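Local coordinates for protein transcriptional regulator, putative (Pseudomonas syringae pv. tomato, PDB 2R5F) that probably regulates transcription as a SorC-family DNA-binding protein, with a putative sugar-binding domain that likely senses a carbohydrate effector, at residues A[58-63]-A[152-157]; A[27-32]-A[254-259]; A[46-51]-A[71-76]; A[64-69]-A[102-107]; A[158-163]-A[237-242]. One frame throughout, in Å; residues are numbered along the deposited sequence.

Contact 1: A[58-63]-A[152-157]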
# COMPACT_ATOMS: atom_id res chain seq x y z
N GLN A 58 -7.68 16.91 4.28
CA GLN A 58 -8.91 16.49 3.62
C GLN A 58 -8.86 15.03 3.13
O GLN A 58 -9.90 14.47 2.78
CB GLN A 58 -9.22 17.42 2.45
CG GLN A 58 -10.38 18.38 2.68
CD GLN A 58 -10.28 19.14 4.00
OE1 GLN A 58 -9.43 20.02 4.18
NE2 GLN A 58 -11.18 18.81 4.93
N ASP A 59 -7.68 14.43 3.14
CA ASP A 59 -7.49 13.05 2.64
C ASP A 59 -8.16 12.02 3.54
O ASP A 59 -8.09 12.11 4.77
CB ASP A 59 -6.00 12.72 2.51
CG ASP A 59 -5.39 13.09 1.14
OD1 ASP A 59 -6.09 13.11 0.10
OD2 ASP A 59 -4.17 13.34 1.11
N HIS A 60 -8.82 11.05 2.91
CA HIS A 60 -9.41 9.91 3.59
C HIS A 60 -8.54 8.73 3.19
O HIS A 60 -8.57 8.31 2.03
CB HIS A 60 -10.83 9.67 3.07
CG HIS A 60 -11.78 10.81 3.34
ND1 HIS A 60 -12.88 10.68 4.16
CD2 HIS A 60 -11.78 12.09 2.91
CE1 HIS A 60 -13.52 11.83 4.21
NE2 HIS A 60 -12.88 12.70 3.46
N ILE A 61 -7.78 8.21 4.15
CA ILE A 61 -6.74 7.23 3.89
C ILE A 61 -7.24 5.80 4.06
O ILE A 61 -7.93 5.50 5.02
CB ILE A 61 -5.56 7.45 4.85
CG1 ILE A 61 -4.93 8.82 4.58
CG2 ILE A 61 -4.55 6.27 4.73
CD1 ILE A 61 -4.00 9.27 5.66
N GLY A 62 -6.90 4.91 3.12
CA GLY A 62 -7.15 3.47 3.31
C GLY A 62 -5.78 2.84 3.35
O GLY A 62 -4.90 3.27 2.62
N ILE A 63 -5.56 1.86 4.22
CA ILE A 63 -4.27 1.15 4.22
C ILE A 63 -4.46 -0.37 4.19
O ILE A 63 -5.38 -0.93 4.81
CB ILE A 63 -3.30 1.53 5.39
CG1 ILE A 63 -3.82 1.06 6.77
CG2 ILE A 63 -2.93 3.01 5.39
CD1 ILE A 63 -2.67 0.89 7.84
N SER A 152 -15.26 6.88 -0.08
CA SER A 152 -14.74 8.19 0.29
C SER A 152 -13.21 8.24 0.19
O SER A 152 -12.62 9.33 0.09
CB SER A 152 -15.22 8.61 1.70
OG SER A 152 -16.59 8.29 1.94
N ILE A 153 -12.56 7.08 0.20
CA ILE A 153 -11.08 7.05 0.20
C ILE A 153 -10.42 7.81 -0.95
O ILE A 153 -10.82 7.67 -2.10
CB ILE A 153 -10.55 5.62 0.30
CG1 ILE A 153 -10.77 5.09 1.72
CG2 ILE A 153 -9.05 5.57 -0.04
CD1 ILE A 153 -10.88 3.62 1.74
N THR A 154 -9.44 8.64 -0.60
CA THR A 154 -8.75 9.50 -1.55
C THR A 154 -7.28 9.16 -1.69
O THR A 154 -6.67 9.50 -2.69
CB THR A 154 -8.90 10.98 -1.16
OG1 THR A 154 -8.16 11.23 0.05
CG2 THR A 154 -10.34 11.33 -0.94
N LEU A 155 -6.70 8.50 -0.69
CA LEU A 155 -5.34 8.00 -0.73
C LEU A 155 -5.29 6.57 -0.22
O LEU A 155 -5.48 6.33 0.98
CB LEU A 155 -4.43 8.87 0.13
CG LEU A 155 -2.97 8.41 0.41
CD1 LEU A 155 -2.11 8.33 -0.84
CD2 LEU A 155 -2.34 9.36 1.41
N ALA A 156 -5.08 5.62 -1.12
CA ALA A 156 -4.84 4.22 -0.69
C ALA A 156 -3.37 3.95 -0.62
O ALA A 156 -2.65 4.20 -1.56
CB ALA A 156 -5.55 3.21 -1.61
N ILE A 157 -2.92 3.42 0.52
CA ILE A 157 -1.55 3.01 0.70
C ILE A 157 -1.49 1.48 0.77
O ILE A 157 -2.09 0.87 1.65
CB ILE A 157 -0.93 3.60 2.00
CG1 ILE A 157 -1.26 5.09 2.11
CG2 ILE A 157 0.59 3.26 2.06
CD1 ILE A 157 -0.88 5.69 3.38
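Thr-154 reaches across to Asp-59 and to the backbone of His-60 just before the two segments settle into paired strands. From its CB, which itself lies near Asp-59 OD1, the hydroxyl is turned between the backbone N and the carbonyl carbon (chi1 69°). Thr-154 OG1 then donates to Asp-59 OD1 at 2.8 Å, on the anti side and 31° out of the carboxylate plane, and accepts from His-60 N at 2.9 Å. The other branch, Thr-154 CG2, ends 4.2 Å from His-60 CD2, approaching the ring obliquely; the ring's ND1 is bonded to Glu-88. Ser-56 N holds Asp-59 OD2. Strands 60-63 and 155-162 are parallel neighbours in the central sheet of a Rossmann-like alpha/beta domain. His-60 O accepts from Thr-154 N at 2.8 Å and weakly from Leu-155 N. Farther along, Gly-62 N bonds Leu-155 O and Ile-157 N bonds Gly-62 O, each at 2.9 Å. On the face of Ile-61 and Ile-63, Ile-157 CD1 bridges the CG2 methyls of both, 3.9 Å from that of Ile-63. On the reverse face Ile-153 CD1 lies 4.0 Å from Gly-62 CA, and its side chain also packs on Val-90 and Leu-92.

Contact 2: A[27-32]-A[254-259]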
# COMPACT_ATOMS: atom_id res chain seq x y z
N VAL A 27 12.70 6.51 -5.86
CA VAL A 27 13.67 5.42 -5.70
C VAL A 27 14.58 5.68 -4.50
O VAL A 27 15.18 6.76 -4.39
CB VAL A 27 14.50 5.12 -6.99
CG1 VAL A 27 15.62 4.14 -6.71
CG2 VAL A 27 13.61 4.57 -8.11
N VAL A 28 14.65 4.68 -3.62
CA VAL A 28 15.43 4.73 -2.39
C VAL A 28 16.59 3.75 -2.47
O VAL A 28 16.51 2.74 -3.18
CB VAL A 28 14.55 4.51 -1.12
CG1 VAL A 28 13.26 5.38 -1.19
CG2 VAL A 28 14.14 3.01 -0.93
N GLU A 29 17.69 4.07 -1.79
CA GLU A 29 18.78 3.12 -1.61
C GLU A 29 18.69 2.47 -0.22
O GLU A 29 18.67 3.16 0.80
CB GLU A 29 20.15 3.81 -1.77
CG GLU A 29 20.41 4.39 -3.16
CD GLU A 29 21.78 5.02 -3.29
OE1 GLU A 29 22.42 5.29 -2.26
OE2 GLU A 29 22.21 5.27 -4.43
N ALA A 30 18.63 1.15 -0.19
CA ALA A 30 18.73 0.40 1.05
C ALA A 30 20.15 0.48 1.59
O ALA A 30 21.10 0.47 0.82
CB ALA A 30 18.33 -1.06 0.83
N THR A 31 20.30 0.55 2.91
CA THR A 31 21.62 0.41 3.51
C THR A 31 22.25 -0.91 3.03
O THR A 31 23.43 -0.92 2.62
CB THR A 31 21.60 0.44 5.06
OG1 THR A 31 20.97 1.64 5.52
CG2 THR A 31 23.03 0.39 5.60
N GLU A 32 21.48 -1.99 3.08
CA GLU A 32 21.96 -3.28 2.58
C GLU A 32 21.11 -3.65 1.35
O GLU A 32 20.06 -4.28 1.48
CB GLU A 32 21.94 -4.37 3.67
CG GLU A 32 22.95 -4.14 4.81
CD GLU A 32 22.67 -4.97 6.07
OE1 GLU A 32 21.60 -4.78 6.70
OE2 GLU A 32 23.52 -5.80 6.46
N THR A 254 10.10 2.42 -4.09
CA THR A 254 10.78 1.15 -4.23
C THR A 254 12.28 1.36 -4.17
O THR A 254 12.77 2.49 -4.23
CB THR A 254 10.37 0.42 -5.57
OG1 THR A 254 10.82 -0.93 -5.50
CG2 THR A 254 10.95 1.08 -6.82
N ASP A 255 13.03 0.29 -4.05
CA ASP A 255 14.51 0.40 -3.97
C ASP A 255 15.17 0.41 -5.36
O ASP A 255 14.51 0.13 -6.36
CB ASP A 255 15.06 -0.77 -3.13
CG ASP A 255 14.68 -2.12 -3.72
OD1 ASP A 255 13.49 -2.47 -3.66
OD2 ASP A 255 15.57 -2.80 -4.28
N VAL A 256 16.47 0.71 -5.40
CA VAL A 256 17.24 0.75 -6.65
C VAL A 256 17.25 -0.57 -7.42
O VAL A 256 17.08 -0.60 -8.62
CB VAL A 256 18.78 1.14 -6.43
CG1 VAL A 256 19.48 1.31 -7.78
CG2 VAL A 256 18.95 2.37 -5.65
N GLY A 257 17.49 -1.68 -6.74
CA GLY A 257 17.62 -2.97 -7.43
C GLY A 257 16.31 -3.30 -8.10
O GLY A 257 16.30 -3.66 -9.29
N THR A 258 15.22 -3.14 -7.37
CA THR A 258 13.88 -3.37 -7.89
C THR A 258 13.60 -2.46 -9.07
O THR A 258 13.08 -2.91 -10.08
CB THR A 258 12.78 -3.17 -6.81
OG1 THR A 258 13.04 -4.06 -5.71
CG2 THR A 258 11.38 -3.49 -7.39
N ALA A 259 13.91 -1.18 -8.93
CA ALA A 259 13.66 -0.20 -9.97
C ALA A 259 14.43 -0.56 -11.23
O ALA A 259 13.92 -0.40 -12.33
CB ALA A 259 14.04 1.20 -9.49
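Val-27 and Val-28 run parallel to Thr-254 and Asp-255, with Val-28 N bonded to Thr-254 O at 3.0 Å and Val-28 O receiving a weak, bent bond (125° at the hydrogen) from Val-256 N, where strand 251-255 turns into helix 256-262. The two methyls of Val-27 divide the work. Val-27 CG1, anti to the backbone N (chi1 171°), extends over the start of the helix to Val-256 CA at 3.8 Å, while Val-27 CG2 touches Ala-259 CB at 3.7 Å, one turn on. Glu-29 CG lies 3.5 Å from Val-256 CG2, the two side chains side by side, and the Glu-29 carboxylate goes on to His-9. On the other face of the sheet, Asp-255 is the N-cap of the helix. Asp-255 OD1 accepts from Thr-258 OG1 at 2.6 Å on the syn side, and Asp-255 OD2 takes Thr-258 N at 3.1 Å from above the carboxylate plane, a two-point grip from one residue that should limit rotation of the carboxylate. Thr-258 OG1 is bonded to Gly-233 N as well. Strand 24-28 is the parallel neighbour of strand 251-255 in the mixed central sheet. Helix 36-54 covers Val-28 and Asp-255, through Ala-42, Ala-46 and Ile-39, whereas helix 10-20 lies against Ala-259 and helix 237-245 against Thr-258.

Contact 3: A[46-51]-A[71-76]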
# COMPACT_ATOMS: atom_id res chain seq x y z
N ALA A 46 11.02 6.43 3.55
CA ALA A 46 10.68 7.36 2.48
C ALA A 46 9.16 7.61 2.47
O ALA A 46 8.71 8.74 2.26
CB ALA A 46 11.15 6.80 1.12
N ALA A 47 8.38 6.55 2.72
CA ALA A 47 6.91 6.62 2.82
C ALA A 47 6.43 7.55 3.93
O ALA A 47 5.52 8.38 3.73
CB ALA A 47 6.33 5.21 3.04
N ALA A 48 7.06 7.43 5.11
CA ALA A 48 6.76 8.30 6.23
C ALA A 48 6.93 9.76 5.84
O ALA A 48 6.05 10.60 6.12
CB ALA A 48 7.64 7.96 7.45
N HIS A 49 8.05 10.06 5.19
CA HIS A 49 8.41 11.43 4.77
C HIS A 49 7.42 11.95 3.73
O HIS A 49 6.97 13.08 3.81
CB HIS A 49 9.85 11.48 4.21
CG HIS A 49 10.93 11.39 5.25
ND1 HIS A 49 10.89 10.48 6.30
CD2 HIS A 49 12.09 12.07 5.39
CE1 HIS A 49 11.98 10.63 7.04
NE2 HIS A 49 12.72 11.58 6.51
N TYR A 50 7.11 11.11 2.74
CA TYR A 50 6.10 11.39 1.70
C TYR A 50 4.77 11.86 2.30
O TYR A 50 4.16 12.85 1.85
CB TYR A 50 5.86 10.15 0.83
CG TYR A 50 4.80 10.34 -0.23
CD1 TYR A 50 5.12 10.90 -1.47
CD2 TYR A 50 3.47 10.00 0.01
CE1 TYR A 50 4.14 11.11 -2.44
CE2 TYR A 50 2.48 10.19 -0.97
CZ TYR A 50 2.83 10.75 -2.19
OH TYR A 50 1.85 10.95 -3.15
N LEU A 51 4.32 11.13 3.31
CA LEU A 51 3.05 11.36 3.97
C LEU A 51 3.15 12.62 4.82
O LEU A 51 2.17 13.32 4.99
CB LEU A 51 2.71 10.15 4.84
CG LEU A 51 1.33 9.56 4.62
CD1 LEU A 51 1.37 8.64 3.46
CD2 LEU A 51 0.83 8.84 5.89
N ARG A 71 3.84 -1.40 7.89
CA ARG A 71 4.32 -1.43 9.29
C ARG A 71 5.63 -0.67 9.44
O ARG A 71 5.78 0.11 10.39
CB ARG A 71 4.48 -2.86 9.78
CG ARG A 71 4.33 -3.05 11.30
CD ARG A 71 4.34 -4.55 11.66
NE ARG A 71 3.40 -5.31 10.83
CZ ARG A 71 3.72 -6.33 10.03
NH1 ARG A 71 2.78 -6.92 9.30
NH2 ARG A 71 4.98 -6.79 9.97
N ALA A 72 6.59 -0.87 8.53
CA ALA A 72 7.82 -0.08 8.53
C ALA A 72 7.54 1.44 8.40
O ALA A 72 8.15 2.25 9.10
CB ALA A 72 8.77 -0.55 7.44
N MSE A 73 6.62 1.83 7.53
CA MSE A 73 6.27 3.25 7.40
C MSE A 73 5.79 3.80 8.72
O MSE A 73 6.32 4.79 9.20
CB MSE A 73 5.22 3.48 6.33
CG MSE A 73 4.73 4.92 6.23
SE MSE A 73 3.15 4.99 5.10
CE MSE A 73 1.79 4.52 6.41
N VAL A 74 4.82 3.12 9.35
CA VAL A 74 4.23 3.67 10.58
C VAL A 74 5.29 3.83 11.67
O VAL A 74 5.32 4.85 12.35
CB VAL A 74 3.01 2.86 11.06
CG1 VAL A 74 2.60 3.28 12.50
CG2 VAL A 74 1.84 3.04 10.10
N SER A 75 6.19 2.86 11.78
CA SER A 75 7.23 2.90 12.81
C SER A 75 8.28 3.99 12.59
O SER A 75 9.03 4.32 13.50
CB SER A 75 7.92 1.54 12.96
OG SER A 75 8.93 1.41 11.98
N HIS A 76 8.30 4.56 11.38
CA HIS A 76 9.17 5.70 11.03
C HIS A 76 8.52 7.06 11.20
O HIS A 76 9.17 8.08 10.99
CB HIS A 76 9.70 5.57 9.59
CG HIS A 76 10.86 4.64 9.46
ND1 HIS A 76 12.15 5.00 9.81
CD2 HIS A 76 10.94 3.36 9.04
CE1 HIS A 76 12.96 3.99 9.60
NE2 HIS A 76 12.26 2.97 9.14
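Ala-47 and Ala-48 of helix 36-54 press against selenomethionine Met-73 in helix 68-75. In this Rossmann-like layered fold, helix 36-54 follows strand 24-28 and leads into strand 60-63, and helix 68-75 is the next helix along the chain. The two short segments cross at -61° with their axes 8.2 Å apart, a close approach that the small alanines make possible. Ala-46, at the start of the segment, faces the sheet instead, toward Val-28 and Ile-253. Ala-47 comes next and its CB meets Met-73 CG at 3.6 Å and Met-73 SE at 3.8 Å, while the same methyl group also rests on Leu-230 of the sheet. Ala-48 lets the backbones come nearest, its CA 5.2 Å from Met-73 CA; its amide N touches Met-73 CG, and Ala-48 CB packs on His-76 CB at 3.8 Å. The imidazole of His-76 continues past this contact to bond Gln-41, one of the earlier residues of helix 36-54. Tyr-50 turns its ring to the sheet and bonds Arg-226 through OH. Leu-51, one turn on from Ala-47, closes the interface at the far end and also touches Leu-228. The Met-73 chain bends at chi3 (83°), which turns only its terminal CE; the extended first two torsions (chi1 175°) carry the chain past the alanines and put Met-73 SE 4.4 Å from Leu-51 CD1.

Contact 4: A[64-69]-A[102-107]. With SO4 (sulfate ion), chain B.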
# COMPACT_ATOMS: atom_id res chain seq x y z
N SER A 64 -3.56 -1.02 3.46
CA SER A 64 -3.43 -2.48 3.46
C SER A 64 -2.76 -2.94 4.77
O SER A 64 -1.53 -3.08 4.84
CB SER A 64 -2.56 -2.90 2.27
OG SER A 64 -2.69 -4.29 2.08
N SER A 65 -3.55 -3.17 5.82
CA SER A 65 -2.93 -3.25 7.14
C SER A 65 -2.07 -4.51 7.39
O SER A 65 -1.27 -4.52 8.31
CB SER A 65 -3.95 -3.04 8.26
OG SER A 65 -5.24 -3.37 7.79
N TRP A 66 -2.21 -5.54 6.55
CA TRP A 66 -1.36 -6.74 6.68
C TRP A 66 0.09 -6.58 6.17
O TRP A 66 0.92 -7.48 6.33
CB TRP A 66 -2.03 -7.95 6.03
CG TRP A 66 -3.29 -8.41 6.74
CD1 TRP A 66 -4.47 -7.74 6.78
CD2 TRP A 66 -3.49 -9.62 7.49
NE1 TRP A 66 -5.39 -8.44 7.51
CE2 TRP A 66 -4.82 -9.61 7.95
CE3 TRP A 66 -2.66 -10.71 7.81
CZ2 TRP A 66 -5.36 -10.65 8.72
CZ3 TRP A 66 -3.21 -11.76 8.58
CH2 TRP A 66 -4.55 -11.71 9.03
N SER A 67 0.38 -5.44 5.55
CA SER A 67 1.69 -5.20 4.95
C SER A 67 2.79 -4.81 5.95
O SER A 67 2.62 -3.90 6.75
CB SER A 67 1.54 -4.15 3.85
OG SER A 67 2.82 -3.71 3.42
N SER A 68 3.93 -5.51 5.91
CA SER A 68 5.07 -5.18 6.79
C SER A 68 5.84 -3.97 6.34
O SER A 68 6.51 -3.33 7.14
CB SER A 68 6.04 -6.37 6.95
OG SER A 68 5.87 -7.26 5.88
N THR A 69 5.76 -3.65 5.06
CA THR A 69 6.32 -2.41 4.52
C THR A 69 5.54 -1.19 5.05
O THR A 69 6.13 -0.16 5.36
CB THR A 69 6.37 -2.43 2.96
OG1 THR A 69 6.90 -3.69 2.52
CG2 THR A 69 7.26 -1.33 2.45
N PHE A 102 -5.11 -9.25 14.46
CA PHE A 102 -5.12 -8.28 15.53
C PHE A 102 -4.06 -7.23 15.34
O PHE A 102 -4.32 -6.06 15.57
CB PHE A 102 -4.89 -8.94 16.88
CG PHE A 102 -5.23 -8.05 18.05
CD1 PHE A 102 -6.29 -7.15 17.98
CD2 PHE A 102 -4.51 -8.15 19.24
CE1 PHE A 102 -6.60 -6.34 19.06
CE2 PHE A 102 -4.82 -7.36 20.33
CZ PHE A 102 -5.87 -6.45 20.25
N GLU A 103 -2.87 -7.68 14.95
CA GLU A 103 -1.76 -6.80 14.64
C GLU A 103 -2.07 -5.88 13.48
O GLU A 103 -1.57 -4.75 13.43
CB GLU A 103 -0.50 -7.61 14.32
CG GLU A 103 -0.11 -8.66 15.39
CD GLU A 103 0.50 -8.03 16.65
OE1 GLU A 103 0.52 -6.78 16.77
OE2 GLU A 103 0.96 -8.81 17.52
N ALA A 104 -2.89 -6.36 12.53
CA ALA A 104 -3.31 -5.55 11.37
C ALA A 104 -4.32 -4.50 11.81
O ALA A 104 -4.30 -3.36 11.33
CB ALA A 104 -3.87 -6.43 10.26
N THR A 105 -5.19 -4.87 12.74
CA THR A 105 -6.13 -3.92 13.35
C THR A 105 -5.40 -2.82 14.16
O THR A 105 -5.65 -1.63 13.96
CB THR A 105 -7.18 -4.68 14.21
OG1 THR A 105 -8.01 -5.46 13.34
CG2 THR A 105 -8.06 -3.74 14.97
N LEU A 106 -4.50 -3.24 15.04
CA LEU A 106 -3.68 -2.34 15.82
C LEU A 106 -2.85 -1.37 14.98
O LEU A 106 -2.64 -0.23 15.38
CB LEU A 106 -2.73 -3.17 16.67
CG LEU A 106 -1.65 -2.42 17.43
CD1 LEU A 106 -2.31 -1.58 18.50
CD2 LEU A 106 -0.66 -3.40 18.03
N LEU A 107 -2.38 -1.82 13.82
CA LEU A 107 -1.59 -0.97 12.93
C LEU A 107 -2.39 0.17 12.34
O LEU A 107 -1.91 1.30 12.26
CB LEU A 107 -0.97 -1.81 11.81
CG LEU A 107 -0.04 -1.01 10.90
CD1 LEU A 107 1.20 -0.68 11.71
CD2 LEU A 107 0.35 -1.86 9.70
S SO4 B . 4.64 -6.75 2.40
O1 SO4 B . 4.78 -7.75 1.36
O2 SO4 B . 5.93 -6.33 2.93
O3 SO4 B . 3.95 -5.58 1.93
O4 SO4 B . 3.95 -7.34 3.55
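A sulfate site at the start of helix 68-75 has its lead-in loop, Ser-65 and Trp-66, seated on Ala-104 of helix 101-115. Ala-104 CB lies over one face of the indole, 3.8 Å from the centroid of Trp-66's five-membered ring and 14° off its normal, a CH-pi contact. Ser-65 CB sits close on Ala-104 O at 3.1 Å. A turn further along, Leu-107, with CG anti to N (chi1 -176°), extends its CD2 to 3.4 Å from Ser-65 O. The loop itself is a type I turn from Ser-64 to Ser-67, and Ser-67 is the helix N-cap, its OG taken by Ile-70 N. That same Ser-67 OG donates to sulfate O3 at 2.6 Å. Ser-68 N gives sulfate O4 a fairly straight bond of 3.0 Å, and Thr-69 OG1 grips sulfate O2 at 2.8 Å with weak help from Thr-69 N. Lys-236 NZ, from just before helix 237-245, bonds the sulfate as well. The sulfate probably came from the crystallisation liquor, but an anion held by serine and threonine hydroxyls and amides at a helix N terminus is consistent with the phosphate site of a phosphosugar-binding domain, as in SorC-family regulators.

Contact 5: A[158-163]-A[237-242]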
# COMPACT_ATOMS: atom_id res chain seq x y z
N VAL A 158 -0.78 0.85 -0.16
CA VAL A 158 -0.86 -0.62 -0.33
C VAL A 158 0.51 -1.26 -0.52
O VAL A 158 1.40 -0.68 -1.16
CB VAL A 158 -1.80 -1.03 -1.55
CG1 VAL A 158 -3.25 -0.52 -1.37
CG2 VAL A 158 -1.21 -0.58 -2.89
N GLY A 159 0.69 -2.44 0.04
CA GLY A 159 1.87 -3.22 -0.25
C GLY A 159 1.49 -4.05 -1.45
O GLY A 159 0.33 -4.08 -1.85
N ILE A 160 2.46 -4.73 -2.03
CA ILE A 160 2.22 -5.58 -3.19
C ILE A 160 2.83 -6.93 -2.84
O ILE A 160 4.01 -7.00 -2.54
CB ILE A 160 2.82 -4.95 -4.48
CG1 ILE A 160 2.07 -3.63 -4.82
CG2 ILE A 160 2.73 -5.91 -5.69
CD1 ILE A 160 2.90 -2.63 -5.58
N GLY A 161 2.01 -7.98 -2.80
CA GLY A 161 2.52 -9.32 -2.53
C GLY A 161 2.89 -10.10 -3.80
O GLY A 161 2.24 -9.95 -4.83
N GLU A 162 3.92 -10.93 -3.72
CA GLU A 162 4.25 -11.85 -4.81
C GLU A 162 3.62 -13.23 -4.57
O GLU A 162 3.49 -13.66 -3.43
CB GLU A 162 5.78 -11.94 -4.97
CG GLU A 162 6.55 -12.82 -3.92
CD GLU A 162 6.79 -12.14 -2.55
OE1 GLU A 162 5.87 -11.48 -2.01
OE2 GLU A 162 7.92 -12.27 -2.01
N LEU A 163 3.23 -13.92 -5.65
CA LEU A 163 2.82 -15.34 -5.59
C LEU A 163 3.90 -16.31 -6.09
O LEU A 163 4.20 -16.37 -7.28
CB LEU A 163 1.52 -15.58 -6.38
CG LEU A 163 0.53 -16.57 -5.74
CD1 LEU A 163 -0.77 -16.55 -6.50
CD2 LEU A 163 1.06 -18.00 -5.67
N VAL A 237 9.45 -8.11 -8.35
CA VAL A 237 9.47 -7.41 -9.65
C VAL A 237 8.27 -7.75 -10.59
O VAL A 237 7.53 -6.84 -10.99
CB VAL A 237 10.89 -7.51 -10.35
CG1 VAL A 237 10.91 -6.80 -11.69
CG2 VAL A 237 11.99 -6.92 -9.45
N GLN A 238 8.05 -9.03 -10.89
CA GLN A 238 6.95 -9.44 -11.76
C GLN A 238 5.58 -9.00 -11.20
O GLN A 238 4.69 -8.58 -11.94
CB GLN A 238 6.96 -10.95 -11.98
CG GLN A 238 6.05 -11.40 -13.13
CD GLN A 238 5.78 -12.88 -13.12
OE1 GLN A 238 5.80 -13.52 -12.07
NE2 GLN A 238 5.52 -13.44 -14.30
N ALA A 239 5.46 -9.11 -9.88
CA ALA A 239 4.26 -8.70 -9.14
C ALA A 239 4.03 -7.21 -9.27
O ALA A 239 2.92 -6.78 -9.59
CB ALA A 239 4.38 -9.09 -7.67
N ILE A 240 5.06 -6.41 -8.99
CA ILE A 240 4.99 -4.95 -9.12
C ILE A 240 4.73 -4.49 -10.57
O ILE A 240 3.91 -3.58 -10.79
CB ILE A 240 6.26 -4.30 -8.57
CG1 ILE A 240 6.40 -4.64 -7.07
CG2 ILE A 240 6.21 -2.77 -8.74
CD1 ILE A 240 7.81 -4.43 -6.55
N LYS A 241 5.40 -5.11 -11.54
CA LYS A 241 5.12 -4.80 -12.95
C LYS A 241 3.66 -5.10 -13.33
O LYS A 241 3.03 -4.29 -14.03
CB LYS A 241 6.07 -5.54 -13.89
CG LYS A 241 5.64 -5.50 -15.35
CD LYS A 241 6.80 -5.82 -16.27
CE LYS A 241 6.26 -6.38 -17.62
NZ LYS A 241 7.34 -6.38 -18.62
N GLY A 242 3.14 -6.25 -12.87
CA GLY A 242 1.71 -6.58 -12.99
C GLY A 242 0.80 -5.48 -12.45
O GLY A 242 -0.14 -5.04 -13.15
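Ala-239 of helix 237-245 packs against residues 160-162. Its CB stands 3.7 Å from Gly-161 O and 4.0 Å from Glu-162 CA, with Glu-162 CB a little farther off; with no bulky side chain at Gly-161 or Ala-239, the strand comes close to the helix, CA of Glu-162 to CA of Ala-239 5.4 Å. Beside them Ile-160 points its side chain at the helix. The branch that does the touching is Ile-160 CG2, anti to the backbone N, which lies 4.0 Å from Ala-239 O and 4.1 Å from Ile-240 CG1. The side-chain packing is apolar, with methyls also resting on backbone carbonyls, and of ordinary van der Waals closeness. Helix 237-245 links the parallel strands 226-230 and 251-255, so this is the helix of a beta-alpha-beta crossover resting on the far end of strand 155-162, the neighbour of 226-230 in the sheet. A second shell backs these residues. Ile-160 packs on Ile-193 and Leu-249; Gly-161 is bonded to Asp-192 of the antiparallel strand 191-193, and Leu-163 to Val-190 just before it. Ile-240 is wedged against Ala-231, Thr-258 and Leu-262, which ties the helix to the C-terminal helix 256-262. Just ahead of the helix, Lys-236 NZ bonds Ile-160 O and also the sulfate held by Ser-67, Ser-68 and Thr-69.

Overall arrangement
From the N terminus, contact 2 opens first, at strand 24-28, and closes last, where strand 251-255 passes into helix 256-262, so all the others nest inside it. Helix 36-54 then opens contact 3, strand 60-63 opens contact 1 and residues 64-69 open contact 4. Contact 3 closes first, at 71-76, and so crosses both contacts 1 and 4. Contact 4 closes in helix 101-115, nested inside contact 1, which closes on strand 155-162. The same, interrupted strand leads into contact 5, which closes on helix 237-245, in series with contact 1. Contacts 1 and 2 join strands of one sheet; contact 3 packs two helices together beside it, contact 4 ties loop to helix and contact 5 strand to helix.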